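Local coordinates for transcriptional regulator, LacI family (Arthrobacter sp., PDB 4RKQ), which probably regulates transcription in response to a small ligand, most likely a sugar, held by its two-lobed periplasmic-binding-protein-like core, at residues R44-V49 and L256-L261; I108-Q113 and L276-V281; Y133-S138 and L168-E173. All coordinates share one frame; numbering follows the deposited sequence.

Interaction 1: residues R44-V49 and L256-L261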
# COMPACT_ATOMS: atom_id res chain seq x y z
N ARG A 44 -21.21 5.05 6.56
CA ARG A 44 -22.46 4.54 7.12
C ARG A 44 -22.47 4.63 8.63
O ARG A 44 -23.45 4.15 9.28
CB ARG A 44 -22.71 3.09 6.69
CG ARG A 44 -22.80 2.85 5.20
CD ARG A 44 -23.32 1.46 4.94
NE ARG A 44 -24.72 1.35 5.31
CZ ARG A 44 -25.73 1.59 4.46
NH1 ARG A 44 -25.47 1.92 3.19
NH2 ARG A 44 -26.98 1.49 4.88
N GLY A 45 -21.45 5.21 9.24
CA GLY A 45 -21.36 5.31 10.70
C GLY A 45 -20.89 4.05 11.39
O GLY A 45 -21.05 3.89 12.60
N TRP A 46 -20.38 3.12 10.61
CA TRP A 46 -19.88 1.84 11.13
C TRP A 46 -18.43 1.97 11.68
O TRP A 46 -17.67 2.81 11.24
CB TRP A 46 -19.91 0.83 10.01
CG TRP A 46 -21.23 0.44 9.53
CD1 TRP A 46 -22.45 0.85 10.01
CD2 TRP A 46 -21.49 -0.52 8.51
NE1 TRP A 46 -23.45 0.20 9.31
CE2 TRP A 46 -22.89 -0.61 8.37
CE3 TRP A 46 -20.66 -1.29 7.66
CZ2 TRP A 46 -23.48 -1.47 7.46
CZ3 TRP A 46 -21.26 -2.10 6.72
CH2 TRP A 46 -22.67 -2.21 6.65
N HIS A 47 -18.09 1.12 12.64
CA HIS A 47 -16.71 0.94 13.10
C HIS A 47 -16.10 -0.16 12.23
O HIS A 47 -16.80 -1.14 11.92
CB HIS A 47 -16.68 0.33 14.51
CG HIS A 47 -17.30 1.16 15.60
ND1 HIS A 47 -16.77 2.36 16.02
CD2 HIS A 47 -18.31 0.87 16.46
CE1 HIS A 47 -17.48 2.82 17.03
NE2 HIS A 47 -18.42 1.94 17.32
N VAL A 48 -14.82 -0.06 11.89
CA VAL A 48 -14.12 -1.10 11.13
C VAL A 48 -12.76 -1.36 11.79
O VAL A 48 -12.04 -0.43 12.19
CB VAL A 48 -13.85 -0.70 9.66
CG1 VAL A 48 -13.18 -1.84 8.88
CG2 VAL A 48 -15.12 -0.30 8.93
N VAL A 49 -12.42 -2.63 11.91
CA VAL A 49 -11.07 -3.04 12.33
C VAL A 49 -10.47 -4.01 11.29
O VAL A 49 -11.15 -4.91 10.76
CB VAL A 49 -11.06 -3.72 13.70
CG1 VAL A 49 -11.23 -2.67 14.79
CG2 VAL A 49 -12.14 -4.79 13.79
N LEU A 256 -23.72 -5.64 -0.28
CA LEU A 256 -24.11 -6.98 0.07
C LEU A 256 -24.29 -7.12 1.59
O LEU A 256 -25.26 -7.76 2.07
CB LEU A 256 -23.04 -7.95 -0.44
CG LEU A 256 -23.27 -9.42 -0.39
CD1 LEU A 256 -24.67 -9.78 -0.86
CD2 LEU A 256 -22.22 -10.10 -1.26
N LEU A 257 -23.36 -6.59 2.37
CA LEU A 257 -23.45 -6.74 3.83
C LEU A 257 -24.67 -5.97 4.35
O LEU A 257 -25.35 -6.43 5.23
CB LEU A 257 -22.20 -6.21 4.50
CG LEU A 257 -22.16 -6.33 6.01
CD1 LEU A 257 -22.42 -7.76 6.48
CD2 LEU A 257 -20.79 -5.82 6.46
N VAL A 258 -24.93 -4.79 3.79
CA VAL A 258 -26.16 -4.07 4.18
C VAL A 258 -27.40 -4.96 4.00
O VAL A 258 -28.27 -5.03 4.87
CB VAL A 258 -26.35 -2.75 3.41
CG1 VAL A 258 -27.73 -2.14 3.69
CG2 VAL A 258 -25.25 -1.75 3.77
N GLY A 259 -27.48 -5.65 2.86
CA GLY A 259 -28.62 -6.47 2.52
C GLY A 259 -28.73 -7.70 3.39
O GLY A 259 -29.84 -8.17 3.77
N LEU A 260 -27.58 -8.26 3.74
CA LEU A 260 -27.55 -9.41 4.63
C LEU A 260 -27.94 -9.01 6.04
O LEU A 260 -28.69 -9.74 6.70
CB LEU A 260 -26.16 -10.08 4.65
CG LEU A 260 -25.81 -10.82 3.34
CD1 LEU A 260 -24.32 -11.07 3.22
CD2 LEU A 260 -26.58 -12.13 3.28
N LEU A 261 -27.43 -7.88 6.53
CA LEU A 261 -27.78 -7.43 7.89
C LEU A 261 -29.26 -7.06 8.02
O LEU A 261 -29.85 -7.22 9.07
CB LEU A 261 -26.93 -6.23 8.36
CG LEU A 261 -25.44 -6.54 8.61
CD1 LEU A 261 -24.69 -5.24 8.76
CD2 LEU A 261 -25.21 -7.49 9.78

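Interaction 2: residues I108-Q113 and L276-V281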
# COMPACT_ATOMS: atom_id res chain seq x y z
N ILE A 108 -18.17 -12.35 -3.34
CA ILE A 108 -17.88 -11.57 -4.53
C ILE A 108 -16.80 -12.36 -5.31
O ILE A 108 -15.76 -12.72 -4.76
CB ILE A 108 -17.30 -10.17 -4.19
CG1 ILE A 108 -18.12 -9.32 -3.21
CG2 ILE A 108 -16.94 -9.41 -5.45
CD1 ILE A 108 -19.53 -9.00 -3.63
N ASN A 109 -17.09 -12.70 -6.56
CA ASN A 109 -16.13 -13.43 -7.44
C ASN A 109 -15.95 -12.55 -8.68
O ASN A 109 -16.70 -11.59 -8.92
CB ASN A 109 -16.62 -14.83 -7.82
CG ASN A 109 -16.17 -15.93 -6.83
OD1 ASN A 109 -15.58 -15.67 -5.79
ND2 ASN A 109 -16.47 -17.17 -7.16
N PHE A 110 -14.94 -12.86 -9.47
CA PHE A 110 -14.63 -12.03 -10.67
C PHE A 110 -14.66 -12.98 -11.86
O PHE A 110 -14.34 -14.14 -11.70
CB PHE A 110 -13.29 -11.38 -10.52
CG PHE A 110 -13.19 -10.54 -9.28
CD1 PHE A 110 -12.83 -11.13 -8.08
CD2 PHE A 110 -13.53 -9.21 -9.31
CE1 PHE A 110 -12.81 -10.38 -6.91
CE2 PHE A 110 -13.48 -8.45 -8.16
CZ PHE A 110 -13.12 -9.04 -6.97
N ASP A 111 -15.10 -12.48 -13.00
CA ASP A 111 -15.21 -13.28 -14.23
C ASP A 111 -13.86 -13.35 -14.92
O ASP A 111 -13.53 -12.48 -15.73
CB ASP A 111 -16.21 -12.61 -15.14
CG ASP A 111 -16.53 -13.43 -16.36
OD1 ASP A 111 -15.81 -14.39 -16.73
OD2 ASP A 111 -17.52 -13.08 -16.97
N TYR A 112 -13.07 -14.36 -14.60
CA TYR A 112 -11.75 -14.42 -15.20
C TYR A 112 -11.74 -14.90 -16.66
O TYR A 112 -10.78 -14.64 -17.38
CB TYR A 112 -10.78 -15.25 -14.38
CG TYR A 112 -10.49 -14.65 -13.04
CD1 TYR A 112 -9.79 -13.47 -12.94
CD2 TYR A 112 -10.91 -15.28 -11.87
CE1 TYR A 112 -9.49 -12.92 -11.70
CE2 TYR A 112 -10.63 -14.73 -10.63
CZ TYR A 112 -9.94 -13.53 -10.55
OH TYR A 112 -9.61 -12.98 -9.32
N GLN A 113 -12.79 -15.57 -17.11
CA GLN A 113 -12.87 -15.88 -18.54
C GLN A 113 -13.05 -14.62 -19.36
O GLN A 113 -12.45 -14.45 -20.42
CB GLN A 113 -14.02 -16.82 -18.82
CG GLN A 113 -13.70 -18.17 -18.24
CD GLN A 113 -14.62 -19.24 -18.72
OE1 GLN A 113 -15.33 -19.07 -19.72
NE2 GLN A 113 -14.62 -20.36 -18.03
N LEU A 276 -18.28 -9.76 -10.44
CA LEU A 276 -17.83 -8.50 -10.99
C LEU A 276 -16.93 -8.75 -12.21
O LEU A 276 -16.33 -9.82 -12.35
CB LEU A 276 -17.07 -7.70 -9.93
CG LEU A 276 -17.83 -7.34 -8.68
CD1 LEU A 276 -16.91 -6.56 -7.76
CD2 LEU A 276 -19.09 -6.57 -9.00
N LYS A 277 -16.83 -7.75 -13.07
CA LYS A 277 -16.06 -7.85 -14.32
C LYS A 277 -15.01 -6.75 -14.36
O LYS A 277 -15.32 -5.58 -14.12
CB LYS A 277 -16.99 -7.73 -15.53
CG LYS A 277 -18.01 -8.85 -15.68
CD LYS A 277 -18.28 -9.18 -17.14
CE LYS A 277 -19.51 -10.06 -17.33
NZ LYS A 277 -19.50 -11.28 -16.47
N HIS A 278 -13.76 -7.12 -14.69
CA HIS A 278 -12.68 -6.15 -14.87
C HIS A 278 -12.90 -5.44 -16.19
O HIS A 278 -13.58 -5.96 -17.07
CB HIS A 278 -11.33 -6.84 -14.96
CG HIS A 278 -10.92 -7.54 -13.71
ND1 HIS A 278 -11.43 -8.76 -13.34
CD2 HIS A 278 -10.02 -7.20 -12.76
CE1 HIS A 278 -10.85 -9.16 -12.23
NE2 HIS A 278 -9.97 -8.24 -11.86
N ARG A 279 -12.26 -4.29 -16.35
CA ARG A 279 -12.25 -3.57 -17.60
C ARG A 279 -10.79 -3.32 -17.95
O ARG A 279 -9.96 -3.13 -17.06
CB ARG A 279 -13.03 -2.26 -17.44
CG ARG A 279 -14.54 -2.44 -17.36
CD ARG A 279 -15.30 -1.11 -17.32
NE ARG A 279 -14.87 -0.22 -16.23
CZ ARG A 279 -15.26 -0.33 -14.95
NH1 ARG A 279 -16.10 -1.29 -14.56
NH2 ARG A 279 -14.79 0.53 -14.05
N LEU A 280 -10.47 -3.30 -19.24
CA LEU A 280 -9.10 -2.97 -19.68
C LEU A 280 -8.83 -1.48 -19.57
O LEU A 280 -9.53 -0.68 -20.16
CB LEU A 280 -8.89 -3.43 -21.13
CG LEU A 280 -7.55 -3.12 -21.78
CD1 LEU A 280 -6.37 -3.70 -21.01
CD2 LEU A 280 -7.59 -3.59 -23.22
N VAL A 281 -7.83 -1.11 -18.78
CA VAL A 281 -7.40 0.28 -18.66
C VAL A 281 -6.07 0.40 -19.41
O VAL A 281 -5.03 -0.19 -19.02
CB VAL A 281 -7.26 0.70 -17.19
CG1 VAL A 281 -6.76 2.14 -17.09
CG2 VAL A 281 -8.58 0.52 -16.48
O HOH W 1 -13.30 -9.89 -15.03

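Interaction 3: residues Y133-S138 and L168-E173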
# COMPACT_ATOMS: atom_id res chain seq x y z
N TYR A 133 2.64 -15.70 -20.12
CA TYR A 133 1.76 -15.42 -18.96
C TYR A 133 2.61 -15.72 -17.76
O TYR A 133 3.20 -16.77 -17.69
CB TYR A 133 0.50 -16.29 -18.92
CG TYR A 133 -0.30 -16.06 -17.65
CD1 TYR A 133 -0.92 -14.85 -17.41
CD2 TYR A 133 -0.37 -17.04 -16.67
CE1 TYR A 133 -1.62 -14.62 -16.22
CE2 TYR A 133 -1.08 -16.84 -15.50
CZ TYR A 133 -1.70 -15.64 -15.28
OH TYR A 133 -2.37 -15.47 -14.09
N LEU A 134 2.67 -14.79 -16.84
CA LEU A 134 3.44 -14.97 -15.64
C LEU A 134 2.45 -15.22 -14.50
O LEU A 134 1.67 -14.37 -14.14
CB LEU A 134 4.29 -13.72 -15.38
CG LEU A 134 4.87 -13.65 -13.97
CD1 LEU A 134 5.79 -14.82 -13.68
CD2 LEU A 134 5.56 -12.32 -13.83
N GLU A 135 2.56 -16.40 -13.91
CA GLU A 135 1.60 -16.92 -12.95
C GLU A 135 2.18 -16.72 -11.55
O GLU A 135 3.37 -16.83 -11.37
CB GLU A 135 1.46 -18.43 -13.24
CG GLU A 135 0.66 -19.27 -12.27
CD GLU A 135 -0.80 -18.96 -12.37
OE1 GLU A 135 -1.16 -17.80 -12.07
OE2 GLU A 135 -1.60 -19.85 -12.73
N ALA A 136 1.33 -16.51 -10.56
CA ALA A 136 1.81 -16.49 -9.16
C ALA A 136 1.78 -17.95 -8.64
O ALA A 136 0.73 -18.61 -8.72
CB ALA A 136 0.89 -15.62 -8.35
N GLY A 137 2.89 -18.44 -8.15
CA GLY A 137 2.92 -19.80 -7.58
C GLY A 137 4.32 -20.38 -7.59
O GLY A 137 5.32 -19.66 -7.61
N SER A 138 4.36 -21.71 -7.61
CA SER A 138 5.60 -22.50 -7.54
C SER A 138 5.46 -23.65 -8.54
O SER A 138 4.36 -24.11 -8.78
CB SER A 138 5.79 -23.06 -6.13
OG SER A 138 6.93 -23.89 -6.06
N LEU A 168 4.40 -20.27 -20.38
CA LEU A 168 4.07 -20.04 -18.98
C LEU A 168 5.33 -19.84 -18.13
O LEU A 168 6.25 -20.65 -18.17
CB LEU A 168 3.30 -21.22 -18.43
CG LEU A 168 2.84 -21.11 -16.97
CD1 LEU A 168 1.78 -20.04 -16.81
CD2 LEU A 168 2.30 -22.48 -16.52
N ILE A 169 5.31 -18.77 -17.33
CA ILE A 169 6.33 -18.49 -16.31
C ILE A 169 5.59 -18.49 -14.98
O ILE A 169 4.43 -18.06 -14.92
CB ILE A 169 6.95 -17.09 -16.49
CG1 ILE A 169 7.31 -16.84 -17.95
CG2 ILE A 169 8.18 -16.91 -15.60
CD1 ILE A 169 7.56 -15.38 -18.22
N VAL A 170 6.25 -19.03 -13.97
CA VAL A 170 5.71 -19.09 -12.61
C VAL A 170 6.73 -18.47 -11.69
O VAL A 170 7.91 -18.66 -11.86
CB VAL A 170 5.41 -20.54 -12.19
CG1 VAL A 170 4.88 -20.60 -10.77
CG2 VAL A 170 4.40 -21.16 -13.13
N ALA A 171 6.27 -17.64 -10.76
CA ALA A 171 7.12 -17.04 -9.76
C ALA A 171 6.27 -16.74 -8.52
O ALA A 171 5.02 -16.64 -8.59
CB ALA A 171 7.75 -15.75 -10.31
N GLU A 172 6.95 -16.54 -7.39
CA GLU A 172 6.31 -16.10 -6.15
C GLU A 172 5.74 -14.72 -6.37
O GLU A 172 6.28 -13.95 -7.16
CB GLU A 172 7.36 -16.06 -5.02
CG GLU A 172 6.83 -16.17 -3.60
CD GLU A 172 7.83 -15.65 -2.58
OE1 GLU A 172 9.05 -15.69 -2.85
OE2 GLU A 172 7.40 -15.17 -1.50
N GLU A 173 4.67 -14.38 -5.66
CA GLU A 173 3.90 -13.19 -5.97
C GLU A 173 4.57 -11.95 -5.31
O GLU A 173 4.02 -11.40 -4.38
CB GLU A 173 2.46 -13.39 -5.44
CG GLU A 173 1.42 -12.32 -5.82
CD GLU A 173 0.05 -12.55 -5.20
OE1 GLU A 173 -0.27 -13.67 -4.77
OE2 GLU A 173 -0.75 -11.62 -5.14

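Interaction 1: residues R44-V49 and L256-L261
The turn leading from helix 29-43 into strand 47-52 sets Arg44 and Trp46 against one side of helix 246-262, where Leu257, Val258 and Leu261 face them. Contact is made by side chains alone. CG2 of Val258 lies over the centre of one face of the Arg44 guanidinium, 3.4 Å from CZ, and NE of Arg44 is almost as near. Bent at chi3 (70°), the Arg44 chain ends with its flat group lying under that methyl; on the way its CD lies above one face of the Trp46 indole, offset toward the rim. The benzo end of the indole does the touching for Trp46. CZ3 meets CD2 of Leu257 at 3.8 Å, CH2 lies 3.9 Å from CG2 of Val258, and CZ2 comes to 4.2 Å from CD1 of Leu261, all three approaching the ring obliquely. Val258 CG2 therefore serves both residues. The turn ends helix 29-43 in a Schellman motif: Gly45 takes positive phi (79°) between the two touching residues. Helix 246-262 arrives from late in the chain to cover this lobe's sheet, with Leu257 resting also on Val18 and Ile95. The indole also touches Ala41 of helix 29-43 and Val18 of strand 17-22. With the indole cut back to an alanine here, Leu257 and Leu261 would probably lose their aromatic partner and a gap would open between turn and helix, with the Arg44 chain left without the ring beside it. On the strand's other side, His47 meets His66 of the second subunit, their rings nearly parallel.

Interaction 2: residues I108-Q113 and L276-V281
Leu276 docks beside Phe110 as in a parallel sheet, held by the two residues that flank Phe110. Leu276 N bonds to Asn109 O at 2.9 Å, and Leu276 O takes Asp111 N at 3.0 Å. The same carbonyl receives a CA-H...O contact from Phe110. The side chains of Phe110 and Leu276 run alongside each other, Phe110 CD2 lying 3.9 Å from Leu276 CB, while CD1 of Leu276 reaches across to Ile108 CG2 at 3.7 Å. One residue on, in one of its two conformers, the Lys277 chain, bent at chi2 and again at chi4 (-51°), brings NZ to 2.7 Å from Asp111 OD2, a salt bridge on the anti lone pair that the other conformer may not share. The other oxygen, OD1, caps His114 N at the start of helix 112-125, so each carboxylate oxygen has a partner of its own in that conformer. His278 crosses Phe110 at about a right angle. Its CE1 comes to 3.7 Å from Phe110 CB, the ring planes inclined at 47°, and also touches the Tyr112 ring.

A water joins the backbones beyond this bridge: it donates to Asp111 O at 2.7 Å, accepts from His278 N, and lies in the imidazole plane 2.8 Å from His278 ND1. Further out, Tyr112 OH is bonded to Asp98, and Leu276 and Ile108 pack on Ala252 of helix 246-262. Here strand 106-110 runs out into helix 112-125, and strand 273-281 breaks before pairing with strand 240-243. Two chain crossings side by side between the lobes are consistent with the three-stranded hinge of LacI-family and other type I periplasmic-binding folds.

Interaction 3: residues Y133-S138 and L168-E173
Tyr133-Ala136 and Leu168-Ala171 pair as parallel strands through a continuous ladder. Ile169 N binds Tyr133 O at 2.9 Å and Ala171 N binds Glu135 O; in return Glu135 N reaches Ile169 O at 2.7 Å and Gly137 N reaches Ala171 O at 2.8 Å. The last donor stands well above the carbonyl plane, where the chain turns away from the ladder. Apolar contacts follow on both faces. CD1 of Leu168 lies in the plane of the Tyr133 ring, at its edge, 3.7 Å from CD2, the two side chains running the same way. On the other face CD1 of Leu134 touches both Ile169 CG2 (3.7 Å) and Ala171 CB (4.0 Å). CG1 of Val170, anti to the backbone N (chi1 179°), presses on Gly137 C at 3.2 Å; separately, the backbone angles of Gly137 would drive any CB against the Ala136 carbonyl. Among polar groups, Glu135 OE1 takes a bond from Thr149 and weak ones from Tyr133 OH and Ala136 N. The pair closes a beta-alpha-beta crossover: helix 150-161 packs on the Tyr133 face, helices 175-188 and 200-212 on the Leu134 face, and strand 194-197 continues the sheet beside Leu134.

From the N terminus the chain passes 44-49 and then 108-113, and both wait for partners near the C terminus. Interaction 3 closes first and locally, from 133-138 to 168-173, within the far lobe. Helix 246-262 then returns to the first lobe to complete interaction 1, and strand 273-281 follows to complete interaction 2. These two cross, since their segments alternate, and each encloses interaction 3. They also touch through Leu256 and Ile108, whereas interaction 3 lies about 36 Å from interaction 1, centre to centre. Interaction 1 ties this late helix to the turn before edge strand 47-52, interaction 2 spans the crossing between lobes, and interaction 3 sets the outermost strand of the second.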